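Local coordinates for protein putative phosphoglycolate phosphatase (Lactobacillus delbrueckii, PDB 2HI0) that probably hydrolyses the phosphate ester of 2-phosphoglycolate, as a putative phosphatase of the haloacid dehalogenase-like family, at residues A[22-27]-A[39-44]; A[57-61]-A[71-75]; A[103-107]-A[143-147]; A[131-137]-A[154-159]; A[190-195]-A[212-218]. One frame throughout, in Å; residues are numbered along the deposited sequence. Where two conformers were deposited one is given.

Contact 1: residues A[22-27]-A[39-44]; sequences LTSALN and FTVEDI
Asn-27 takes hold of Phe-39 by its backbone, using both ends of the side-chain amide. OD1 of Asn-27 accepts from Phe-39 N at 2.9 Å, in a bond bent to 146°. ND2 of Asn-27 donates to Phe-39 O at 3.0 Å along a much straighter path (170°), with the acceptor lying in the amide plane. Two bonds in opposite directions fix which way round the amide sits, and the amide plane is within about 10° of parallel to that of the Phe-39 ring.

Next to it, the CD2 methyl of Leu-26 reaches obliquely to CD2 of Phe-39 at 4.0 Å, and the same methyl touches Ile-44 CD1 at 3.8 Å. One turn back along helix 19-32, Thr-23 presents both branches. With OG1 beside the backbone N, CG2 of Thr-23 abuts Phe-39 O at 3.4 Å while OG1 rests on CG1 of Ile-44 at 3.3 Å; this hydroxyl finds its polar partner in Ser-19 O.

Further out, Thr-40 and Asp-43 exchange backbone-to-side-chain bonds in a capping box that starts the helix carrying Ile-44, and Asp-43 is tied by a salt bridge to Arg-68. Phe-30 and Phe-47 meet the Phe-39 ring edge-to-face. The whole is helix packing of the kind found in the small helical cap that many HAD phosphatases insert after the first core strand.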
# COMPACT_ATOMS: atom_id res chain seq x y z
N LEU A 22 2.20 -4.82 -11.06
CA LEU A 22 0.75 -4.93 -10.77
C LEU A 22 -0.11 -4.85 -12.06
O LEU A 22 -1.11 -5.58 -12.23
CB LEU A 22 0.31 -3.83 -9.77
CG LEU A 22 0.70 -4.02 -8.32
CD1 LEU A 22 0.43 -2.70 -7.58
CD2 LEU A 22 0.00 -5.16 -7.60
N THR A 23 0.31 -3.95 -12.94
CA THR A 23 -0.36 -3.69 -14.22
C THR A 23 -0.29 -4.93 -15.09
O THR A 23 -1.28 -5.38 -15.61
CB THR A 23 0.27 -2.44 -14.90
OG1 THR A 23 0.04 -1.29 -14.07
CG2 THR A 23 -0.35 -2.17 -16.26
N SER A 24 0.91 -5.48 -15.24
CA SER A 24 1.10 -6.68 -16.03
C SER A 24 0.25 -7.85 -15.50
O SER A 24 -0.39 -8.58 -16.27
CB SER A 24 2.59 -7.05 -16.03
OG SER A 24 2.80 -8.18 -16.86
N ALA A 25 0.25 -8.05 -14.18
CA ALA A 25 -0.48 -9.14 -13.56
C ALA A 25 -1.99 -8.93 -13.68
O ALA A 25 -2.75 -9.87 -13.94
CB ALA A 25 -0.06 -9.32 -12.11
N LEU A 26 -2.47 -7.69 -13.49
CA LEU A 26 -3.90 -7.39 -13.63
C LEU A 26 -4.35 -7.65 -15.07
O LEU A 26 -5.39 -8.26 -15.29
CB LEU A 26 -4.32 -5.95 -13.20
CG LEU A 26 -5.83 -5.70 -12.91
CD1 LEU A 26 -6.32 -6.58 -11.77
CD2 LEU A 26 -6.01 -4.20 -12.59
N ASN A 27 -3.60 -7.16 -16.04
CA ASN A 27 -3.95 -7.37 -17.42
C ASN A 27 -3.94 -8.85 -17.81
O ASN A 27 -4.84 -9.32 -18.50
CB ASN A 27 -3.05 -6.57 -18.37
CG ASN A 27 -3.41 -5.09 -18.42
OD1 ASN A 27 -4.57 -4.71 -18.26
ND2 ASN A 27 -2.39 -4.25 -18.62
N PHE A 39 -5.11 -2.10 -19.37
CA PHE A 39 -4.94 -1.09 -18.31
C PHE A 39 -3.52 -0.54 -18.32
O PHE A 39 -2.56 -1.26 -18.65
CB PHE A 39 -5.23 -1.62 -16.92
CG PHE A 39 -6.65 -2.12 -16.73
CD1 PHE A 39 -7.73 -1.24 -16.81
CD2 PHE A 39 -6.90 -3.44 -16.39
CE1 PHE A 39 -9.03 -1.67 -16.57
CE2 PHE A 39 -8.19 -3.89 -16.15
CZ PHE A 39 -9.28 -2.98 -16.24
N THR A 40 -3.41 0.74 -17.97
CA THR A 40 -2.15 1.45 -17.89
C THR A 40 -1.68 1.46 -16.44
O THR A 40 -2.46 1.19 -15.51
CB THR A 40 -2.32 2.94 -18.34
OG1 THR A 40 -3.24 3.57 -17.45
CG2 THR A 40 -2.89 3.05 -19.81
N VAL A 41 -0.41 1.79 -16.23
CA VAL A 41 0.11 2.02 -14.87
C VAL A 41 -0.69 3.10 -14.13
O VAL A 41 -0.91 2.98 -12.92
CB VAL A 41 1.60 2.40 -14.86
CG1 VAL A 41 1.99 3.06 -13.55
CG2 VAL A 41 2.47 1.20 -15.21
N GLU A 42 -1.15 4.13 -14.84
CA GLU A 42 -1.94 5.17 -14.19
C GLU A 42 -3.30 4.61 -13.73
O GLU A 42 -3.82 5.04 -12.69
CB GLU A 42 -2.16 6.40 -15.09
CG GLU A 42 -0.93 7.29 -15.32
CD GLU A 42 -0.19 7.74 -14.04
OE1 GLU A 42 -0.72 8.64 -13.35
OE2 GLU A 42 0.92 7.21 -13.74
N ASP A 43 -3.87 3.67 -14.48
CA ASP A 43 -5.12 3.03 -14.08
C ASP A 43 -4.86 2.28 -12.77
O ASP A 43 -5.64 2.36 -11.80
CB ASP A 43 -5.62 2.05 -15.15
CG ASP A 43 -6.13 2.72 -16.42
OD1 ASP A 43 -6.67 3.85 -16.35
OD2 ASP A 43 -6.02 2.05 -17.47
N ILE A 44 -3.77 1.52 -12.76
CA ILE A 44 -3.47 0.70 -11.58
C ILE A 44 -3.30 1.55 -10.31
O ILE A 44 -3.66 1.12 -9.22
CB ILE A 44 -2.21 -0.23 -11.84
CG1 ILE A 44 -2.68 -1.61 -12.29
CG2 ILE A 44 -1.29 -0.31 -10.65
CD1 ILE A 44 -3.39 -1.63 -13.64

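Contact 2: residues A[57-61]-A[71-75]; sequences TRALA and LVAFG
Arg-58 reaches from helix 52-63 into the turn at Leu-71 and holds two of its carbonyls. The chain runs extended from CG to NE (chi2 176°), which carries the guanidinium far enough for Arg-58 NE to donate to Leu-71 O at 2.8 Å and Arg-58 NH2 to Val-72 O at 3.0 Å. The second acceptor lies in the guanidinium plane, the first is tilted from it. NH1 of Arg-58 is taken by Phe-47 O, which ties helix 41-47 into the same network. Leu-71 O is gripped again by Phe-74 N at 3.0 Å, within a type I turn, and the two donors come at this oxygen from opposite faces of its carbonyl plane.

Packing is tight along the aliphatic part of the arginine. Its CG lies obliquely against the ring of Phe-74, 3.4 Å from CD2, and CG also nears Leu-71 CB at 3.9 Å. Ala-61 adds its methyl at the ring edge, with CB 3.6 Å from Phe-74 CE2, and Leu-71 CA lies over one ring face.

The far side is looser. Val-72 lends little more than its carbonyl, and its side chain starts away from the helix in a partly exposed stretch. An arginine bonding the carbonyls of a turn thus joins helix to loop within the helical cap of this HAD-type fold.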
# COMPACT_ATOMS: atom_id res chain seq x y z
N THR A 57 -12.55 -4.97 -8.04
CA THR A 57 -13.90 -4.38 -8.14
C THR A 57 -13.84 -3.05 -8.92
O THR A 57 -14.63 -2.77 -9.81
CB THR A 57 -14.51 -4.14 -6.72
OG1 THR A 57 -14.51 -5.36 -5.97
CG2 THR A 57 -15.96 -3.57 -6.79
N ARG A 58 -12.88 -2.19 -8.54
CA ARG A 58 -12.60 -0.94 -9.24
C ARG A 58 -12.28 -1.17 -10.72
O ARG A 58 -12.80 -0.44 -11.62
CB ARG A 58 -11.49 -0.21 -8.53
CG ARG A 58 -11.90 0.55 -7.25
CD ARG A 58 -10.62 1.13 -6.61
NE ARG A 58 -10.93 1.98 -5.47
CZ ARG A 58 -10.05 2.33 -4.55
NH1 ARG A 58 -8.82 1.80 -4.58
NH2 ARG A 58 -10.41 3.13 -3.57
N ALA A 59 -11.42 -2.15 -10.98
CA ALA A 59 -10.99 -2.41 -12.38
C ALA A 59 -12.15 -2.89 -13.25
O ALA A 59 -12.29 -2.43 -14.38
CB ALA A 59 -9.83 -3.47 -12.44
N LEU A 60 -13.00 -3.74 -12.70
CA LEU A 60 -14.19 -4.20 -13.41
C LEU A 60 -15.16 -3.04 -13.66
O LEU A 60 -15.76 -2.95 -14.72
CB LEU A 60 -14.88 -5.35 -12.66
CG LEU A 60 -14.18 -6.70 -12.66
CD1 LEU A 60 -14.85 -7.70 -11.67
CD2 LEU A 60 -14.17 -7.30 -14.11
N ALA A 61 -15.31 -2.15 -12.67
CA ALA A 61 -16.21 -0.99 -12.84
C ALA A 61 -15.66 -0.06 -13.91
O ALA A 61 -16.41 0.48 -14.74
CB ALA A 61 -16.34 -0.24 -11.51
N LEU A 71 -14.38 5.68 -8.38
CA LEU A 71 -13.70 4.53 -7.80
C LEU A 71 -13.20 4.80 -6.37
O LEU A 71 -13.00 3.86 -5.59
CB LEU A 71 -12.55 4.14 -8.68
CG LEU A 71 -12.84 3.85 -10.15
CD1 LEU A 71 -11.54 3.46 -10.84
CD2 LEU A 71 -13.93 2.86 -10.39
N VAL A 72 -12.98 6.06 -6.02
CA VAL A 72 -12.33 6.38 -4.74
C VAL A 72 -13.11 5.78 -3.55
O VAL A 72 -12.50 5.15 -2.65
CB VAL A 72 -12.09 7.89 -4.57
CG1 VAL A 72 -11.48 8.19 -3.21
CG2 VAL A 72 -11.19 8.45 -5.71
N ALA A 73 -14.43 5.88 -3.60
CA ALA A 73 -15.31 5.44 -2.49
C ALA A 73 -15.51 3.90 -2.44
O ALA A 73 -16.08 3.38 -1.48
CB ALA A 73 -16.68 6.15 -2.59
N PHE A 74 -15.08 3.18 -3.47
CA PHE A 74 -15.11 1.74 -3.38
C PHE A 74 -14.37 1.27 -2.15
O PHE A 74 -13.27 1.71 -1.86
CB PHE A 74 -14.54 1.07 -4.62
CG PHE A 74 -15.41 1.13 -5.86
CD1 PHE A 74 -16.27 2.17 -6.11
CD2 PHE A 74 -15.26 0.14 -6.83
CE1 PHE A 74 -17.04 2.21 -7.32
CE2 PHE A 74 -15.97 0.13 -7.98
CZ PHE A 74 -16.86 1.21 -8.27
N GLY A 75 -14.98 0.33 -1.45
CA GLY A 75 -14.37 -0.20 -0.24
C GLY A 75 -14.85 0.54 1.01
O GLY A 75 -14.43 0.17 2.10

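Contact 3: residues A[103-107]-A[143-147]; sequences DHCQI and LVEEL
Cys-105 and Leu-143 meet with the sulfur against the leucine's branch point, SG lying 3.9 Å from CG. The thiol can stand there because SG is placed between the backbone N and carbonyl carbon of its own residue (chi1 60°). Leu-143 CD2 pushes past it to the backbone, 3.5 Å from Cys-105 O.

Gln-106 runs the other way along the same leucine. Its chain is stretched out beyond CG (chi2 -163°), and the two side chains slide past each other in opposite directions, with Gln-106 CG 4.0 Å from Leu-143 CD2. Farther out the Gln-106 side chain crosses that of Glu-146 at about a right angle, although the amide and carboxylate planes are only 28° apart. There OE1 of Gln-106 touches Glu-146 CB at 3.5 Å, and NE2 of Gln-106 touches Leu-147 CD2 at 3.7 Å, so both ends of the amide meet carbon and neither bonds to this helix segment.

Leu-143 and Cys-105 are the buried pair, and Leu-143 also rests on Met-11, Leu-16 and Lys-135. Shortening the leucine to an alanine would probably open a gap beside the Cys-105 sulfur and leave the stem of Gln-106 without its apolar support.

The contact sets the loop after helix 87-103 against helix 137-147 of the core domain. With no hydrogen bond between the two segments, it depends on fit, apolar at the buried Cys-105 and Leu-143 and giving way to exposed polar groups at Gln-106 and Glu-146.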
# COMPACT_ATOMS: atom_id res chain seq x y z
N ASP A 103 3.86 -14.89 -8.12
CA ASP A 103 4.96 -15.48 -8.89
C ASP A 103 5.64 -14.50 -9.86
O ASP A 103 6.64 -14.85 -10.51
CB ASP A 103 4.42 -16.65 -9.72
CG ASP A 103 3.91 -17.80 -8.86
OD1 ASP A 103 4.36 -17.91 -7.69
OD2 ASP A 103 3.04 -18.56 -9.34
N HIS A 104 5.08 -13.30 -10.00
CA HIS A 104 5.62 -12.31 -10.93
C HIS A 104 5.76 -10.93 -10.30
O HIS A 104 5.56 -9.92 -10.98
CB HIS A 104 4.75 -12.23 -12.18
CG HIS A 104 4.68 -13.52 -12.94
ND1 HIS A 104 3.84 -14.57 -12.63
CD2 HIS A 104 5.35 -13.90 -14.06
CE1 HIS A 104 4.00 -15.54 -13.51
NE2 HIS A 104 4.93 -15.17 -14.37
N CYS A 105 5.98 -10.86 -9.00
CA CYS A 105 5.98 -9.57 -8.33
C CYS A 105 7.39 -8.94 -8.26
O CYS A 105 7.54 -7.89 -7.64
CB CYS A 105 5.38 -9.66 -6.91
SG CYS A 105 6.25 -10.77 -5.83
N GLN A 106 8.40 -9.54 -8.90
CA GLN A 106 9.76 -9.03 -8.79
C GLN A 106 10.46 -8.99 -10.14
O GLN A 106 11.60 -9.38 -10.29
CB GLN A 106 10.54 -9.87 -7.79
CG GLN A 106 11.64 -9.11 -7.11
CD GLN A 106 12.63 -10.06 -6.44
OE1 GLN A 106 12.23 -11.08 -5.85
NE2 GLN A 106 13.92 -9.74 -6.54
N ILE A 107 9.76 -8.52 -11.15
CA ILE A 107 10.30 -8.43 -12.50
C ILE A 107 10.74 -6.96 -12.68
O ILE A 107 11.95 -6.69 -12.69
CB ILE A 107 9.25 -8.89 -13.57
CG1 ILE A 107 8.79 -10.33 -13.34
CG2 ILE A 107 9.79 -8.72 -15.03
CD1 ILE A 107 7.71 -10.79 -14.27
N LEU A 143 8.85 -10.24 -1.10
CA LEU A 143 9.51 -9.00 -1.45
C LEU A 143 10.44 -8.48 -0.36
O LEU A 143 11.54 -7.98 -0.63
CB LEU A 143 8.44 -7.99 -1.87
CG LEU A 143 7.77 -8.27 -3.25
CD1 LEU A 143 6.58 -7.35 -3.45
CD2 LEU A 143 8.84 -8.08 -4.40
N VAL A 144 9.99 -8.60 0.89
CA VAL A 144 10.80 -8.13 2.00
C VAL A 144 12.04 -9.01 2.08
O VAL A 144 13.15 -8.50 2.29
CB VAL A 144 10.04 -8.14 3.34
CG1 VAL A 144 11.03 -8.04 4.50
CG2 VAL A 144 9.07 -6.98 3.35
N GLU A 145 11.87 -10.32 1.92
CA GLU A 145 12.99 -11.25 2.04
C GLU A 145 14.02 -11.04 0.95
O GLU A 145 15.21 -11.14 1.20
CB GLU A 145 12.52 -12.72 2.03
CG GLU A 145 13.64 -13.79 2.01
N GLU A 146 13.55 -10.73 -0.26
CA GLU A 146 14.43 -10.62 -1.40
C GLU A 146 15.04 -9.26 -1.52
O GLU A 146 16.23 -9.15 -1.84
CB GLU A 146 13.72 -10.95 -2.71
CG GLU A 146 13.28 -12.43 -2.82
CD GLU A 146 14.43 -13.43 -2.53
OE1 GLU A 146 15.50 -13.35 -3.18
OE2 GLU A 146 14.26 -14.28 -1.62
N LEU A 147 14.28 -8.21 -1.23
CA LEU A 147 14.76 -6.83 -1.45
C LEU A 147 15.16 -6.11 -0.15
O LEU A 147 15.94 -5.15 -0.21
CB LEU A 147 13.71 -6.01 -2.21
CG LEU A 147 13.24 -6.57 -3.55
CD1 LEU A 147 12.09 -5.76 -4.15
CD2 LEU A 147 14.39 -6.66 -4.54

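Contact 4: residues A[131-137]-A[154-159]; sequences VVSNKPN and FALGEK
OD1 of Asn-137 is gripped by two N-H donors: Gly-157 N, 2.9 Å away in an almost straight bond (176°), and the side-chain amide of Gln-141 one turn along the helix. The site lies within a beta-alpha-beta unit of the Rossmann-like HAD core, in which strands 128-133 and 154-158 run side by side and parallel, joined through helix 137-147.

The regular ladder passes from Val-131 O to Leu-156 N and from Leu-156 O to Ser-133 N. Beyond it the register slips by two, a beta bulge, and Lys-135 O takes Glu-158 N at 2.9 Å while Asn-137 N reaches Glu-158 O at the same length. Gly-157 lies in the slip, where any side chain would run into Lys-135 O and Asn-137 CA.

Val-132 touches the Phe-154 ring at its edge, CG2 to CE2 at 4.0 Å. Ser-133 OG, swung anti to its own N (chi1 170°), accepts from Lys-135 N in an ST turn; Ser-133 is consistent with the serine or threonine of the second HAD motif. Lys-135 NZ makes a salt bridge to Asp-12. A water donates both to Asn-134 O at 2.6 Å and to Glu-158 OE1 at 2.7 Å.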
# COMPACT_ATOMS: atom_id res chain seq x y z
N VAL A 131 6.82 -2.99 8.03
CA VAL A 131 5.96 -2.89 6.85
C VAL A 131 4.59 -3.46 7.21
O VAL A 131 4.50 -4.54 7.76
CB VAL A 131 6.50 -3.69 5.66
CG1 VAL A 131 5.49 -3.60 4.42
CG2 VAL A 131 7.88 -3.25 5.30
N VAL A 132 3.57 -2.67 6.95
CA VAL A 132 2.17 -3.10 7.10
C VAL A 132 1.46 -2.63 5.84
O VAL A 132 1.34 -1.43 5.57
CB VAL A 132 1.53 -2.58 8.40
CG1 VAL A 132 0.03 -2.97 8.45
CG2 VAL A 132 2.28 -3.09 9.61
N SER A 133 0.99 -3.58 5.05
CA SER A 133 0.55 -3.33 3.65
C SER A 133 -0.75 -4.12 3.36
O SER A 133 -0.95 -5.23 3.85
CB SER A 133 1.66 -3.81 2.73
OG SER A 133 1.30 -3.84 1.37
N ASN A 134 -1.58 -3.56 2.47
CA ASN A 134 -2.77 -4.26 1.95
C ASN A 134 -2.45 -5.18 0.78
O ASN A 134 -3.33 -5.89 0.32
CB ASN A 134 -3.90 -3.27 1.50
CG ASN A 134 -4.81 -2.84 2.67
OD1 ASN A 134 -4.78 -3.47 3.74
ND2 ASN A 134 -5.57 -1.77 2.47
N LYS A 135 -1.17 -5.25 0.39
CA LYS A 135 -0.71 -6.27 -0.56
C LYS A 135 -0.86 -7.66 0.08
O LYS A 135 -0.61 -7.81 1.28
CB LYS A 135 0.74 -6.03 -0.95
CG LYS A 135 1.30 -7.06 -1.93
CD LYS A 135 2.78 -6.77 -2.29
CE LYS A 135 3.03 -5.40 -2.92
NZ LYS A 135 2.23 -5.15 -4.16
N PRO A 136 -1.33 -8.65 -0.67
CA PRO A 136 -1.42 -9.94 0.00
C PRO A 136 -0.12 -10.36 0.68
O PRO A 136 0.99 -10.16 0.14
CB PRO A 136 -1.75 -10.92 -1.15
CG PRO A 136 -2.46 -10.05 -2.14
CD PRO A 136 -1.74 -8.74 -2.08
N ASN A 137 -0.26 -10.92 1.88
CA ASN A 137 0.90 -11.26 2.70
C ASN A 137 1.95 -12.13 1.99
O ASN A 137 3.12 -11.94 2.21
CB ASN A 137 0.45 -11.96 3.97
CG ASN A 137 1.58 -12.12 4.98
OD1 ASN A 137 2.21 -11.16 5.39
ND2 ASN A 137 1.83 -13.34 5.41
N PHE A 154 9.39 -6.28 11.58
CA PHE A 154 8.06 -6.80 11.42
C PHE A 154 7.59 -6.50 10.00
O PHE A 154 7.80 -5.41 9.51
CB PHE A 154 7.11 -6.15 12.43
CG PHE A 154 5.67 -6.64 12.34
CD1 PHE A 154 5.26 -7.76 13.04
CD2 PHE A 154 4.73 -5.97 11.57
CE1 PHE A 154 3.95 -8.20 12.97
CE2 PHE A 154 3.44 -6.41 11.50
CZ PHE A 154 3.06 -7.53 12.19
N ALA A 155 6.93 -7.46 9.37
CA ALA A 155 6.37 -7.26 8.05
C ALA A 155 5.11 -8.08 7.95
O ALA A 155 5.09 -9.25 8.35
CB ALA A 155 7.36 -7.63 6.92
N LEU A 156 4.03 -7.44 7.52
CA LEU A 156 2.74 -8.11 7.38
C LEU A 156 1.95 -7.53 6.20
O LEU A 156 1.82 -6.32 6.08
CB LEU A 156 1.92 -7.91 8.65
CG LEU A 156 0.53 -8.59 8.68
CD1 LEU A 156 0.67 -10.12 8.59
CD2 LEU A 156 -0.21 -8.12 9.96
N GLY A 157 1.41 -8.42 5.36
CA GLY A 157 0.42 -8.07 4.38
C GLY A 157 -0.97 -8.63 4.70
O GLY A 157 -1.17 -9.28 5.70
N GLU A 158 -1.92 -8.40 3.81
CA GLU A 158 -3.29 -8.78 3.99
C GLU A 158 -3.45 -10.31 3.96
O GLU A 158 -2.83 -11.02 3.13
CB GLU A 158 -4.15 -8.08 2.93
CG GLU A 158 -5.64 -8.39 2.98
CD GLU A 158 -6.04 -9.61 2.15
OE1 GLU A 158 -5.54 -9.75 0.97
OE2 GLU A 158 -6.84 -10.42 2.69
N LYS A 159 -4.31 -10.80 4.86
CA LYS A 159 -4.60 -12.22 5.00
C LYS A 159 -6.10 -12.34 5.20
O LYS A 159 -6.70 -11.55 5.92
CB LYS A 159 -3.94 -12.80 6.26
CG LYS A 159 -2.42 -12.83 6.18
CD LYS A 159 -1.77 -13.74 7.21
CE LYS A 159 -1.49 -13.07 8.51
NZ LYS A 159 -0.31 -13.73 9.22
O HOH W 1 -5.14 -7.54 -0.57

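Contact 5: residues A[190-195]-A[212-218]; sequences DSEIDI and FRSVPFL. With NA (sodium ion), chain C.
The backbone at Asp-190 and Ser-191 passes beside Phe-212 and Arg-213, with 5.7 Å between the CA atoms of Ser-191 and Arg-213, before each segment enters a helix behind a serine N-cap. This is the acidic loop after core strand 185-189 of the HAD fold, and Asp-190 supplies one ligand of the bound sodium ion, with Asp-10 OD2, the backbone O of Asp-12 and a water as further ligands.

Farther along, Glu-192 and Arg-213 form a two-pronged salt bridge, side-on to the guanidinium. Arg-213 NE meets Glu-192 OE1 at 2.9 Å and Arg-213 NH2 meets Glu-192 OE2 at 3.0 Å, both on the syn side, with the two flat groups turned 38° apart. Glu-192 bends at chi2 (-76°) to bring its carboxylate round. Phe-217 lies against one guanidinium face near its rim, CZ standing 3.4 Å above the plane. A leucine in place of Arg-213 would probably leave the buried Glu-192 carboxylate without its charged mate.

Between these groups Leu-218 CD2 presses on Asp-190 O at 3.5 Å, a carbonyl that has no polar partner in the model. Ser-191 N bonds to Asp-194 OD2 as part of the capping box that starts helix 192-200.

Asp-190 divides its oxygens: OD1 binds the sodium ion at 2.3 Å, and OD2, through its anti lone pair, accepts from Phe-212 N at 2.7 Å.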
# COMPACT_ATOMS: atom_id res chain seq x y z
N ASP A 190 1.49 6.46 0.83
CA ASP A 190 1.22 7.30 -0.32
C ASP A 190 -0.27 7.55 -0.63
O ASP A 190 -0.58 8.14 -1.65
CB ASP A 190 1.86 6.65 -1.56
CG ASP A 190 1.21 5.29 -1.90
OD1 ASP A 190 0.85 4.56 -0.95
OD2 ASP A 190 1.02 4.94 -3.09
N SER A 191 -1.16 7.09 0.24
CA SER A 191 -2.58 7.17 -0.06
C SER A 191 -3.44 7.63 1.11
O SER A 191 -2.99 7.75 2.27
CB SER A 191 -3.07 5.82 -0.56
OG SER A 191 -3.39 4.96 0.52
N GLU A 192 -4.71 7.86 0.79
CA GLU A 192 -5.74 8.17 1.81
C GLU A 192 -5.95 7.04 2.81
O GLU A 192 -6.32 7.28 3.95
CB GLU A 192 -7.07 8.56 1.13
CG GLU A 192 -7.91 7.42 0.54
CD GLU A 192 -7.46 6.80 -0.80
OE1 GLU A 192 -6.31 7.02 -1.24
OE2 GLU A 192 -8.33 6.09 -1.41
N ILE A 193 -5.74 5.79 2.37
CA ILE A 193 -5.88 4.62 3.25
C ILE A 193 -4.81 4.69 4.35
O ILE A 193 -5.09 4.31 5.49
CB ILE A 193 -5.80 3.29 2.47
CG1 ILE A 193 -6.89 3.26 1.39
CG2 ILE A 193 -5.81 2.04 3.40
CD1 ILE A 193 -8.25 3.50 1.95
N ASP A 194 -3.61 5.17 4.00
CA ASP A 194 -2.52 5.35 4.97
C ASP A 194 -2.82 6.47 5.98
O ASP A 194 -2.64 6.30 7.19
CB ASP A 194 -1.20 5.56 4.23
CG ASP A 194 -0.92 4.42 3.26
OD1 ASP A 194 -1.17 3.25 3.65
OD2 ASP A 194 -0.62 4.70 2.10
N ILE A 195 -3.34 7.59 5.47
CA ILE A 195 -3.84 8.66 6.32
C ILE A 195 -4.84 8.12 7.36
O ILE A 195 -4.74 8.38 8.56
CB ILE A 195 -4.45 9.81 5.48
CG1 ILE A 195 -3.38 10.46 4.59
CG2 ILE A 195 -5.07 10.89 6.39
CD1 ILE A 195 -3.86 11.37 3.52
N PHE A 212 0.98 6.40 -5.41
CA PHE A 212 -0.17 6.23 -6.27
C PHE A 212 -1.16 7.41 -6.25
O PHE A 212 -2.04 7.46 -7.14
CB PHE A 212 -0.91 4.95 -5.95
CG PHE A 212 -0.15 3.68 -6.25
CD1 PHE A 212 1.18 3.67 -6.62
CD2 PHE A 212 -0.81 2.46 -6.14
CE1 PHE A 212 1.84 2.48 -6.86
CE2 PHE A 212 -0.17 1.28 -6.38
CZ PHE A 212 1.14 1.26 -6.76
N ARG A 213 -1.06 8.34 -5.27
CA ARG A 213 -1.95 9.51 -5.23
C ARG A 213 -1.15 10.79 -5.41
O ARG A 213 0.03 10.90 -5.01
CB ARG A 213 -2.69 9.56 -3.90
CG ARG A 213 -3.59 8.38 -3.55
CD ARG A 213 -4.66 8.12 -4.59
NE ARG A 213 -5.79 7.33 -4.11
CZ ARG A 213 -6.79 6.90 -4.89
NH1 ARG A 213 -6.79 7.14 -6.21
NH2 ARG A 213 -7.82 6.24 -4.34
N SER A 214 -1.82 11.78 -5.97
CA SER A 214 -1.28 13.09 -6.23
C SER A 214 -1.25 13.95 -4.95
O SER A 214 -1.95 13.68 -3.97
CB SER A 214 -2.13 13.82 -7.27
OG SER A 214 -3.33 14.30 -6.69
N VAL A 215 -0.46 15.01 -5.00
CA VAL A 215 -0.38 15.92 -3.87
C VAL A 215 -1.73 16.61 -3.62
O VAL A 215 -2.17 16.65 -2.47
CB VAL A 215 0.80 16.92 -4.05
CG1 VAL A 215 0.70 18.09 -3.04
CG2 VAL A 215 2.11 16.16 -3.90
N PRO A 216 -2.39 17.14 -4.67
CA PRO A 216 -3.71 17.72 -4.37
C PRO A 216 -4.72 16.73 -3.78
O PRO A 216 -5.52 17.08 -2.92
CB PRO A 216 -4.20 18.20 -5.73
CG PRO A 216 -2.99 18.31 -6.57
CD PRO A 216 -2.01 17.33 -6.08
N PHE A 217 -4.65 15.47 -4.22
CA PHE A 217 -5.49 14.42 -3.62
C PHE A 217 -5.13 14.20 -2.15
O PHE A 217 -5.99 14.17 -1.29
CB PHE A 217 -5.35 13.14 -4.41
CG PHE A 217 -6.20 12.01 -3.91
CD1 PHE A 217 -5.80 11.27 -2.82
CD2 PHE A 217 -7.42 11.72 -4.52
CE1 PHE A 217 -6.58 10.23 -2.36
CE2 PHE A 217 -8.22 10.68 -4.07
CZ PHE A 217 -7.79 9.94 -2.97
N LEU A 218 -3.84 14.05 -1.86
CA LEU A 218 -3.44 13.82 -0.49
C LEU A 218 -3.84 14.94 0.44
O LEU A 218 -4.26 14.72 1.57
CB LEU A 218 -1.94 13.54 -0.41
CG LEU A 218 -1.49 12.22 -1.06
CD1 LEU A 218 0.03 12.18 -1.25
CD2 LEU A 218 -1.94 11.03 -0.24
NA NA C . 0.33 2.28 -1.04
O HOH W 2 -1.91 3.06 0.25

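Contacts 1 and 2 belong to the helical cap and touch where Leu-26 and Phe-39 meet Ala-59; both pair a buried apolar surface with side chains bonded to backbone groups. Contacts 4 and 5 lie in the core domain near the sodium ion. Contact 4 is mostly backbone ladder, with one asparagine side chain joining in, contact 5 charge and metal. Contact 3 is partly exposed and without hydrogen bonds, yet shares helix 137-147 with the beta-alpha-beta unit of contact 4, Leu-143 resting on Lys-135. Cap and core meet where Leu-22 of contact 1 touches Lys-135 and Phe-212, and where Arg-58 of contact 2 comes close to the Arg-213 and Glu-192 pair of contact 5.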